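Local coordinates for protein beta-1,4-mannanase (Aplysia kurodai, PDB 3VUP) that probably hydrolyses the beta-1,4-mannosidic linkages of mannan as a digestive enzyme of the sea hare, at residues M92-L95 with L96-K100; Q38-K41 with N42-E45. All blocks are in the same frame, centred on the assembly; numbering follows the deposited sequence. Where two conformers were deposited one is given.

Contact 1. Residues M92-L95 with L96-K100; sequences MKDL and LDTAK
Met92 O takes the backbone N-H of Leu96, and Leu96 CG packs 3.4 Å from the same Met92 O. The two residues lie on the buried side of helix 88-101. Lys93 works on the outer side. Its backbone O accepts from Asp97 N, while its side chain reaches forward one turn to Asp97. The Lys93 chain is extended until chi4 (-55°) bends it. In the conformer described, Lys93 NZ is 2.8 Å from Asp97 OD2, a salt bridge on the syn lone pair. Asp94 O has two donors from one residue: Thr98 N at 2.8 Å and Thr98 OG1 at 2.7 Å, from opposite faces of the carbonyl plane. Asp94 OD1 and Asp97 OD2 are 4.6 Å apart, and one water donates to both. Asp94 OD2 turns to Trp37 and Lys41. Leu95 O accepts from Ala99 N, and both side chains pack on Phe48 and Val106. With an alanine here, the Lys93 ammonium would probably lose the Asp97 carboxylate, the shared water one acceptor, and His151 the bond it makes to Asp97 OD1. Lys93, in this conformer, and the shared water probably offset the repulsion between the two aspartates, so the polar side of the helix can carry both.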
ATOM      1  N   MET A  92      11.219   6.306  11.801  1.00  7.41           N
ATOM      2  CA  MET A  92       9.809   6.270  11.441  1.00  7.67           C
ATOM      3  C   MET A  92       9.054   7.442  12.072  1.00  8.39           C
ATOM      4  O   MET A  92       8.201   8.058  11.424  1.00  8.54           O
ATOM      5  CB  MET A  92       9.187   4.925  11.815  1.00  7.82           C
ATOM      6  CG  MET A  92       9.765   3.744  11.022  1.00  8.11           C
ATOM      7  SD  MET A  92       9.546   3.870   9.226  1.00  9.14           S
ATOM      8  CE  MET A  92       7.761   3.767   9.078  1.00 10.49           C
ATOM      9  N   LYS A  93       9.389   7.783  13.313  1.00  8.36           N
ATOM     10  CA  LYS A  93       8.777   8.941  13.947  1.00  8.85           C
ATOM     11  C   LYS A  93       9.159  10.229  13.223  1.00  8.24           C
ATOM     12  O   LYS A  93       8.309  11.081  12.979  1.00  8.54           O
ATOM     13  CB  LYS A  93       9.141   9.026  15.432  1.00 11.04           C
ATOM     14  CG  LYS A  93       8.711  10.349  16.069  0.58 13.47           C
ATOM     15  CD  LYS A  93       8.397  10.232  17.547  0.58 15.38           C
ATOM     16  CE  LYS A  93       7.643  11.468  18.030  0.58 16.29           C
ATOM     17  NZ  LYS A  93       8.368  12.736  17.727  0.58 16.64           N
ATOM     18  N   ASP A  94      10.433  10.364  12.867  1.00  8.51           N
ATOM     19  CA  ASP A  94      10.885  11.570  12.193  1.00  8.78           C
ATOM     20  C   ASP A  94      10.281  11.712  10.798  1.00  8.58           C
ATOM     21  O   ASP A  94       9.988  12.825  10.354  1.00  8.57           O
ATOM     22  CB  ASP A  94      12.410  11.628  12.137  1.00  9.74           C
ATOM     23  CG  ASP A  94      12.920  13.027  11.872  1.00 10.88           C
ATOM     24  OD1 ASP A  94      12.484  13.963  12.574  1.00 11.58           O
ATOM     25  OD2 ASP A  94      13.748  13.195  10.956  1.00 11.35           O
ATOM     26  N   LEU A  95      10.108  10.590  10.106  1.00  8.32           N
ATOM     27  CA  LEU A  95       9.404  10.590   8.832  1.00  7.81           C
ATOM     28  C   LEU A  95       8.034  11.236   9.003  1.00  7.71           C
ATOM     29  O   LEU A  95       7.647  12.126   8.243  1.00  7.80           O
ATOM     30  CB  LEU A  95       9.238   9.157   8.325  1.00  8.42           C
ATOM     31  CG  LEU A  95       8.211   8.950   7.206  1.00  8.44           C
ATOM     32  CD1 LEU A  95       8.609   9.657   5.914  1.00  9.17           C
ATOM     33  CD2 LEU A  95       8.013   7.464   6.975  1.00  8.49           C
ATOM     34  N   LEU A  96       7.300  10.782  10.014  1.00  7.36           N
ATOM     35  CA  LEU A  96       5.951  11.281  10.249  1.00  7.41           C
ATOM     36  C   LEU A  96       5.941  12.731  10.737  1.00  7.42           C
ATOM     37  O   LEU A  96       5.080  13.511  10.342  1.00  7.66           O
ATOM     38  CB  LEU A  96       5.199  10.351  11.207  1.00  7.50           C
ATOM     39  CG  LEU A  96       4.977   8.927  10.684  1.00  7.49           C
ATOM     40  CD1 LEU A  96       4.407   8.046  11.774  1.00  9.30           C
ATOM     41  CD2 LEU A  96       4.056   8.928   9.473  1.00  9.36           C
ATOM     42  N   ASP A  97       6.897  13.093  11.589  1.00  8.12           N
ATOM     43  CA  ASP A  97       7.018  14.484  12.025  1.00  9.11           C
ATOM     44  C   ASP A  97       7.306  15.398  10.830  1.00  8.96           C
ATOM     45  O   ASP A  97       6.793  16.514  10.742  1.00  9.96           O
ATOM     46  CB  ASP A  97       8.127  14.636  13.068  1.00  9.28           C
ATOM     47  CG  ASP A  97       7.785  14.003  14.404  1.00 10.51           C
ATOM     48  OD1 ASP A  97       6.593  13.757  14.687  1.00 11.18           O
ATOM     49  OD2 ASP A  97       8.734  13.772  15.184  1.00 11.81           O
ATOM     50  N   THR A  98       8.133  14.911   9.912  1.00  8.84           N
ATOM     51  CA  THR A  98       8.480  15.670   8.720  1.00  9.52           C
ATOM     52  C   THR A  98       7.258  15.852   7.827  1.00  9.15           C
ATOM     53  O   THR A  98       6.982  16.954   7.346  1.00  9.93           O
ATOM     54  CB  THR A  98       9.628  14.987   7.949  1.00 10.30           C
ATOM     55  OG1 THR A  98      10.780  14.908   8.799  1.00 10.81           O
ATOM     56  CG2 THR A  98       9.982  15.773   6.695  1.00 11.17           C
ATOM     57  N   ALA A  99       6.508  14.773   7.632  1.00  9.04           N
ATOM     58  CA  ALA A  99       5.294  14.822   6.832  1.00  8.49           C
ATOM     59  C   ALA A  99       4.279  15.797   7.429  1.00  8.23           C
ATOM     60  O   ALA A  99       3.620  16.549   6.706  1.00  8.25           O
ATOM     61  CB  ALA A  99       4.696  13.465   6.726  1.00  9.14           C
ATOM     62  N   LYS A 100       4.161  15.792   8.755  1.00  8.54           N
ATOM     63  CA  LYS A 100       3.219  16.672   9.432  1.00  8.99           C
ATOM     64  C   LYS A 100       3.502  18.132   9.091  1.00  8.37           C
ATOM     65  O   LYS A 100       2.574  18.915   8.892  1.00  8.74           O
ATOM     66  CB  LYS A 100       3.273  16.454  10.947  1.00 10.05           C
ATOM     67  CG  LYS A 100       2.309  17.330  11.747  1.00 11.35           C
ATOM     68  CD  LYS A 100       2.499  17.160  13.255  1.00 12.95           C
ATOM     69  CE  LYS A 100       1.643  18.140  14.047  0.55 13.61           C
ATOM     70  NZ  LYS A 100       1.821  17.965  15.516  0.55 13.86           N
TER
HETATM   71  O   HOH W   1      11.411  13.441  15.006  1.00 24.17           O

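Contact 2. Residues Q38-K41 with N42-E45; sequences QRNK and NRIE
Helix 36-53 is the helix of the first beta-alpha-beta unit of the barrel, and the two turns at 38-45 contain a kink. The backbone N of Asn42 and of Arg43 lack the regular bond to the residue four back. Water 2 fills in at Asn42: it accepts from Asn42 N at 2.9 Å and probably donates to Gln38 O. Arg39 O is met by water 3, which also accepts from Arg43 NE at 2.7 Å. Arg43 N instead reaches three back, to Asn40 O at 3.0 Å, a donor well above the carbonyl plane. Ile44 N shares that oxygen but lies in the plane, as the regular helical bond. Past the kink, Glu45 N bonds to Lys41 O at 2.8 Å. Arg43 bends at chi3 (-71°), and this carries NH2 back to 2.9 Å from Asn40 OD1. That approach is oblique and poorly angled, so it is not a hydrogen bond. NH2 bonds weakly to Ser27 OG, the hydroxyl that also bonds Asn40 OD1; Asn40 ND2 bonds to Gln36. Ile44 CD1 rests 3.9 Å from Asn40 CB. Lys41 and Glu45 run side by side, with Lys41 CE 3.6 Å from Glu45 OE1. Their polar ends serve other partners: Lys41 bridges to Asp94, and Glu45 meets Lys101 and Tyr102. The water-bridged kink lies on an outer helix of a TIM barrel.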
ATOM      1  N   GLN A  38      18.354   9.516   8.170  1.00  9.90           N
ATOM      2  CA  GLN A  38      19.020  10.804   8.293  1.00 12.07           C
ATOM      3  C   GLN A  38      19.922  11.080   7.085  1.00 12.09           C
ATOM      4  O   GLN A  38      20.096  12.234   6.694  1.00 12.99           O
ATOM      5  CB  GLN A  38      19.782  10.917   9.616  1.00 13.73           C
ATOM      6  CG  GLN A  38      18.884  10.972  10.850  1.00 15.61           C
ATOM      7  CD  GLN A  38      17.943  12.172  10.870  1.00 16.85           C
ATOM      8  OE1 GLN A  38      18.216  13.212  10.262  1.00 17.68           O
ATOM      9  NE2 GLN A  38      16.829  12.032  11.581  1.00 16.69           N
ATOM     10  N   ARG A  39      20.471  10.026   6.482  1.00 11.81           N
ATOM     11  CA  ARG A  39      21.294  10.190   5.292  0.52 12.25           C
ATOM     12  C   ARG A  39      20.479  10.593   4.065  1.00 11.88           C
ATOM     13  O   ARG A  39      20.966  11.335   3.209  1.00 12.91           O
ATOM     14  CB  ARG A  39      22.105   8.926   5.008  0.52 13.23           C
ATOM     15  CG  ARG A  39      23.265   8.727   5.971  0.52 14.23           C
ATOM     16  CD  ARG A  39      24.183   7.599   5.525  0.52 16.19           C
ATOM     17  NE  ARG A  39      23.589   6.286   5.750  0.52 18.12           N
ATOM     18  CZ  ARG A  39      23.733   5.587   6.871  0.52 19.29           C
ATOM     19  NH1 ARG A  39      24.453   6.076   7.872  0.52 19.94           N
ATOM     20  NH2 ARG A  39      23.158   4.400   6.992  0.52 19.27           N
ATOM     21  N   ASN A  40      19.238  10.120   3.985  1.00 10.59           N
ATOM     22  CA  ASN A  40      18.380  10.396   2.827  1.00 10.22           C
ATOM     23  C   ASN A  40      17.391  11.545   3.023  1.00 10.34           C
ATOM     24  O   ASN A  40      16.743  11.975   2.067  1.00  9.94           O
ATOM     25  CB  ASN A  40      17.582   9.147   2.426  1.00 10.97           C
ATOM     26  CG  ASN A  40      18.415   8.110   1.679  1.00 13.90           C
ATOM     27  OD1 ASN A  40      18.475   8.109   0.449  1.00 15.95           O
ATOM     28  ND2 ASN A  40      19.014   7.187   2.422  1.00 15.08           N
ATOM     29  N   LYS A  41      17.266  12.025   4.257  1.00 10.27           N
ATOM     30  CA  LYS A  41      16.257  13.028   4.594  1.00 10.53           C
ATOM     31  C   LYS A  41      16.371  14.308   3.760  1.00 10.07           C
ATOM     32  O   LYS A  41      15.356  14.893   3.372  1.00  9.71           O
ATOM     33  CB  LYS A  41      16.308  13.356   6.088  1.00 11.45           C
ATOM     34  CG  LYS A  41      15.278  14.382   6.535  1.00 11.80           C
ATOM     35  CD  LYS A  41      15.324  14.589   8.039  1.00 11.78           C
ATOM     36  CE  LYS A  41      14.255  15.568   8.498  1.00 12.15           C
ATOM     37  NZ  LYS A  41      14.272  15.722   9.980  1.00 12.45           N
ATOM     38  N   ASN A  42      17.597  14.740   3.473  1.00 10.69           N
ATOM     39  CA  ASN A  42      17.782  15.964   2.700  1.00 11.21           C
ATOM     40  C   ASN A  42      17.258  15.863   1.268  1.00 10.48           C
ATOM     41  O   ASN A  42      17.020  16.878   0.626  1.00 10.46           O
ATOM     42  CB  ASN A  42      19.245  16.432   2.711  1.00 14.07           C
ATOM     43  CG  ASN A  42      20.159  15.520   1.914  1.00 17.27           C
ATOM     44  OD1 ASN A  42      19.981  14.301   1.895  1.00 18.72           O
ATOM     45  ND2 ASN A  42      21.151  16.110   1.254  1.00 19.38           N
ATOM     46  N   ARG A  43      17.070  14.641   0.778  1.00 10.08           N
ATOM     47  CA  ARG A  43      16.445  14.436  -0.526  1.00 10.01           C
ATOM     48  C   ARG A  43      14.959  14.089  -0.434  1.00  8.77           C
ATOM     49  O   ARG A  43      14.184  14.408  -1.338  1.00  9.68           O
ATOM     50  CB  ARG A  43      17.190  13.369  -1.329  1.00 11.18           C
ATOM     51  CG  ARG A  43      18.576  13.801  -1.774  1.00 13.30           C
ATOM     52  CD  ARG A  43      19.236  12.728  -2.616  1.00 15.95           C
ATOM     53  NE  ARG A  43      19.614  11.567  -1.819  1.00 17.56           N
ATOM     54  CZ  ARG A  43      19.791  10.344  -2.312  1.00 18.42           C
ATOM     55  NH1 ARG A  43      19.613  10.110  -3.608  1.00 18.38           N
ATOM     56  NH2 ARG A  43      20.139   9.351  -1.504  1.00 19.25           N
ATOM     57  N   ILE A  44      14.559  13.440   0.655  1.00  8.20           N
ATOM     58  CA  ILE A  44      13.160  13.064   0.824  1.00  8.00           C
ATOM     59  C   ILE A  44      12.300  14.249   1.264  1.00  8.30           C
ATOM     60  O   ILE A  44      11.191  14.440   0.761  1.00  8.11           O
ATOM     61  CB  ILE A  44      12.999  11.876   1.789  1.00  7.91           C
ATOM     62  CG1 ILE A  44      13.634  10.630   1.178  1.00  8.25           C
ATOM     63  CG2 ILE A  44      11.525  11.629   2.098  1.00  8.39           C
ATOM     64  CD1 ILE A  44      13.702   9.456   2.118  1.00  9.00           C
ATOM     65  N   GLU A  45      12.806  15.051   2.190  1.00  9.09           N
ATOM     66  CA  GLU A  45      12.024  16.197   2.648  1.00  9.32           C
ATOM     67  C   GLU A  45      11.566  17.137   1.506  1.00  9.26           C
ATOM     68  O   GLU A  45      10.398  17.524   1.474  1.00  8.85           O
ATOM     69  CB  GLU A  45      12.729  16.952   3.787  1.00 10.21           C
ATOM     70  CG  GLU A  45      11.915  18.122   4.297  1.00 11.03           C
ATOM     71  CD  GLU A  45      12.412  18.678   5.615  1.00 11.60           C
ATOM     72  OE1 GLU A  45      13.454  18.203   6.124  1.00 12.56           O
ATOM     73  OE2 GLU A  45      11.752  19.601   6.137  1.00 12.77           O
TER
HETATM   74  O   HOH W   2      20.152  14.117   4.748  1.00 19.75           O
HETATM   75  O   HOH W   3      21.032  12.184   0.447  1.00 28.15           O

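From the N terminus, the chain leaves barrel strand 18-22 and enters helix 36-53, which holds contact 2. It then runs through strand 58-65 into helix 88-101, which holds contact 1, and on to strand 105-112. Each contact spans a continuous piece of one helix and closes no long loop. The two come in series, without nesting or crossing. The centres of contact 1 and contact 2 are about 12 Å apart. The neighbouring helices touch there. Lys41 NZ forms a salt bridge with Asp94 OD2 at 2.8 Å, and Thr98 packs against Lys41 and Glu45. These contacts tie together the first two helices of the eight-stranded barrel's outer layer.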